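Local coordinates for protein 5-oxoprolinase subunit C (PDB 5DUD) that takes part, as one subunit, in cleaving 5-oxoproline to L-glutamate, a reaction coupled to hydrolysis of ATP to ADP and phosphate, at residues A[64-74]-A[110-118]. Numbering follows the deposited sequence.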
# COMPACT_ATOMS: atom_id res chain seq x y z
N PHE A 64 17.08 12.16 24.85
CA PHE A 64 15.81 12.67 25.38
C PHE A 64 15.98 14.02 26.09
O PHE A 64 16.86 14.16 26.94
CB PHE A 64 15.22 11.66 26.37
CG PHE A 64 14.95 10.27 25.84
CD1 PHE A 64 13.97 10.05 24.89
CD2 PHE A 64 15.62 9.17 26.36
CE1 PHE A 64 13.69 8.77 24.43
CE2 PHE A 64 15.35 7.89 25.89
CZ PHE A 64 14.39 7.69 24.93
N GLU A 65 15.13 15.00 25.76
CA GLU A 65 15.17 16.35 26.32
C GLU A 65 14.06 16.61 27.36
O GLU A 65 14.27 17.41 28.27
CB GLU A 65 15.04 17.37 25.19
CG GLU A 65 16.07 17.20 24.08
CD GLU A 65 15.97 18.19 22.93
OE1 GLU A 65 15.01 18.99 22.91
OE2 GLU A 65 16.85 18.14 22.04
N THR A 66 12.92 15.91 27.25
CA THR A 66 11.79 16.06 28.15
C THR A 66 11.62 14.78 28.96
O THR A 66 11.91 13.69 28.47
CB THR A 66 10.51 16.39 27.35
N ASP A 67 11.12 14.92 30.20
CA ASP A 67 10.89 13.79 31.10
C ASP A 67 9.54 13.14 30.80
O ASP A 67 8.57 13.82 30.47
CB ASP A 67 10.93 14.24 32.58
CG ASP A 67 12.20 14.96 32.99
OD1 ASP A 67 13.27 14.65 32.41
OD2 ASP A 67 12.14 15.81 33.90
N GLY A 68 9.49 11.82 30.91
CA GLY A 68 8.28 11.07 30.63
C GLY A 68 8.51 9.58 30.72
O GLY A 68 9.27 9.12 31.58
N TRP A 69 7.84 8.82 29.85
CA TRP A 69 7.95 7.36 29.80
C TRP A 69 8.19 6.91 28.37
O TRP A 69 7.86 7.65 27.44
CB TRP A 69 6.67 6.71 30.35
CG TRP A 69 6.27 7.19 31.72
CD1 TRP A 69 5.58 8.33 32.02
CD2 TRP A 69 6.53 6.54 32.97
NE1 TRP A 69 5.41 8.44 33.38
CE2 TRP A 69 5.98 7.35 33.98
CE3 TRP A 69 7.17 5.35 33.32
CZ2 TRP A 69 6.05 7.00 35.33
CZ3 TRP A 69 7.23 5.00 34.66
CH2 TRP A 69 6.69 5.83 35.65
N PHE A 70 8.76 5.70 28.18
CA PHE A 70 9.02 5.15 26.85
C PHE A 70 8.92 3.62 26.86
O PHE A 70 8.80 3.01 27.93
CB PHE A 70 10.40 5.61 26.33
CG PHE A 70 11.58 4.75 26.72
CD1 PHE A 70 12.15 4.86 27.97
CD2 PHE A 70 12.14 3.86 25.81
CE1 PHE A 70 13.26 4.09 28.32
CE2 PHE A 70 13.24 3.08 26.17
CZ PHE A 70 13.79 3.19 27.42
N ALA A 71 8.97 3.01 25.68
CA ALA A 71 8.89 1.56 25.54
C ALA A 71 9.49 1.10 24.21
O ALA A 71 9.48 1.85 23.24
CB ALA A 71 7.44 1.11 25.64
N LEU A 72 10.02 -0.14 24.18
CA LEU A 72 10.60 -0.76 22.98
C LEU A 72 9.91 -2.09 22.68
O LEU A 72 9.62 -2.84 23.62
CB LEU A 72 12.11 -0.99 23.17
CG LEU A 72 13.05 0.20 22.99
CD1 LEU A 72 14.42 -0.13 23.57
CD2 LEU A 72 13.18 0.60 21.52
N THR A 73 9.59 -2.37 21.41
CA THR A 73 8.94 -3.61 20.96
C THR A 73 9.62 -4.08 19.66
O THR A 73 10.62 -3.49 19.24
CB THR A 73 7.42 -3.39 20.79
OG1 THR A 73 7.22 -2.21 20.03
CG2 THR A 73 6.66 -3.32 22.12
N GLY A 74 9.10 -5.14 19.04
CA GLY A 74 9.64 -5.70 17.81
C GLY A 74 10.86 -6.57 18.04
O GLY A 74 10.90 -7.32 19.02
N ARG A 110 12.75 -5.62 12.21
CA ARG A 110 12.22 -4.30 12.58
C ARG A 110 11.92 -4.15 14.08
O ARG A 110 11.36 -5.05 14.70
CB ARG A 110 10.96 -3.99 11.75
CG ARG A 110 11.31 -3.63 10.31
CD ARG A 110 10.24 -4.00 9.30
NE ARG A 110 10.74 -3.87 7.92
CZ ARG A 110 11.33 -4.83 7.20
NH1 ARG A 110 11.51 -6.05 7.71
NH2 ARG A 110 11.73 -4.58 5.96
N SER A 111 12.29 -2.98 14.65
CA SER A 111 12.09 -2.61 16.06
C SER A 111 11.31 -1.30 16.14
O SER A 111 11.46 -0.46 15.25
CB SER A 111 13.45 -2.47 16.76
OG SER A 111 13.33 -2.41 18.17
N TYR A 112 10.49 -1.13 17.18
CA TYR A 112 9.66 0.08 17.32
C TYR A 112 9.97 0.81 18.63
O TYR A 112 10.27 0.17 19.63
CB TYR A 112 8.17 -0.27 17.22
CG TYR A 112 7.83 -0.91 15.90
CD1 TYR A 112 8.12 -2.24 15.65
CD2 TYR A 112 7.33 -0.15 14.84
CE1 TYR A 112 7.92 -2.81 14.40
CE2 TYR A 112 7.10 -0.71 13.59
CZ TYR A 112 7.39 -2.04 13.37
OH TYR A 112 7.16 -2.63 12.15
N LEU A 113 9.89 2.15 18.61
CA LEU A 113 10.15 3.01 19.77
C LEU A 113 9.02 4.04 19.93
O LEU A 113 8.86 4.92 19.08
CB LEU A 113 11.51 3.71 19.60
CG LEU A 113 11.89 4.76 20.65
CD1 LEU A 113 11.83 4.19 22.05
CD2 LEU A 113 13.26 5.32 20.39
N ALA A 114 8.25 3.93 21.02
CA ALA A 114 7.13 4.82 21.34
C ALA A 114 7.39 5.58 22.64
O ALA A 114 7.95 5.02 23.58
CB ALA A 114 5.85 4.03 21.45
N VAL A 115 6.96 6.84 22.69
CA VAL A 115 7.13 7.70 23.86
C VAL A 115 5.75 8.22 24.29
O VAL A 115 4.84 8.27 23.47
CB VAL A 115 8.14 8.85 23.60
CG1 VAL A 115 9.45 8.30 23.04
CG2 VAL A 115 7.57 9.92 22.68
N ALA A 116 5.62 8.62 25.57
CA ALA A 116 4.36 9.12 26.14
C ALA A 116 3.95 10.46 25.51
O ALA A 116 4.75 11.40 25.49
CB ALA A 116 4.48 9.27 27.64
N GLY A 117 2.72 10.53 25.01
CA GLY A 117 2.20 11.70 24.31
C GLY A 117 2.15 11.52 22.80
O GLY A 117 1.27 12.09 22.15
N GLY A 118 3.10 10.77 22.25
CA GLY A 118 3.20 10.50 20.81
C GLY A 118 4.08 11.51 20.12
O GLY A 118 4.29 12.61 20.64
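Thr73 and Tyr112 exchange two backbone hydrogen bonds: Tyr112 N gives to Thr73 O (3.1 Å), and Thr73 N gives to Tyr112 O (3.2 Å). Ala71 and Ala114 form the next such hydrogen-bonded pair, with Ala71 N 3.1 Å from Ala114 O and Ala114 N donating back to Ala71 O (3.3 Å). Farther along, Ala116 N donates to Trp69 O, carrying the ladder just past the end of strand 110-115, where a type II turn begins at Val115. Antiparallel pairing of strands 68-74 and 110-115 follows from this pattern and from the 158° between their axes. Non-hydrogen-bonded pairs lie between these rungs, and Leu72 CA makes a CA-H...O contact with Tyr112 O.

Leu113 is central to the apolar face. It swings CG away from its own N (chi1 174°), and chi2 of 55° then turns Leu113 CD1 to the edge of the Phe70 ring, near the ring plane and 3.8 Å from Phe70 CD2. The same methyl lies 3.9 Å from Leu72 CD2, so one branch bridges two residues of the facing strand. Val115 CG1 adds a looser contact with Phe70 CB (4.4 Å). On the other face, Thr73 OG1 packs 3.5 Å from Tyr112 CB, the two side chains crossing at about a right angle; that hydroxyl bonds to Ala36 O, while Tyr112 OH bonds to Glu54.

Both strands belong to the carboxyltransferase domain (subdomains A and B), a cyclophilin-like family. The pair lies inside a five-stranded antiparallel sheet, flanked by strands 52-56 and 92-94. Helix 34-44 packs on the Ala114 and Thr73 face, whereas Phe70, Leu72 and Leu113 meet strand 99-102, so the pair's apolar face is buried against a second sheet.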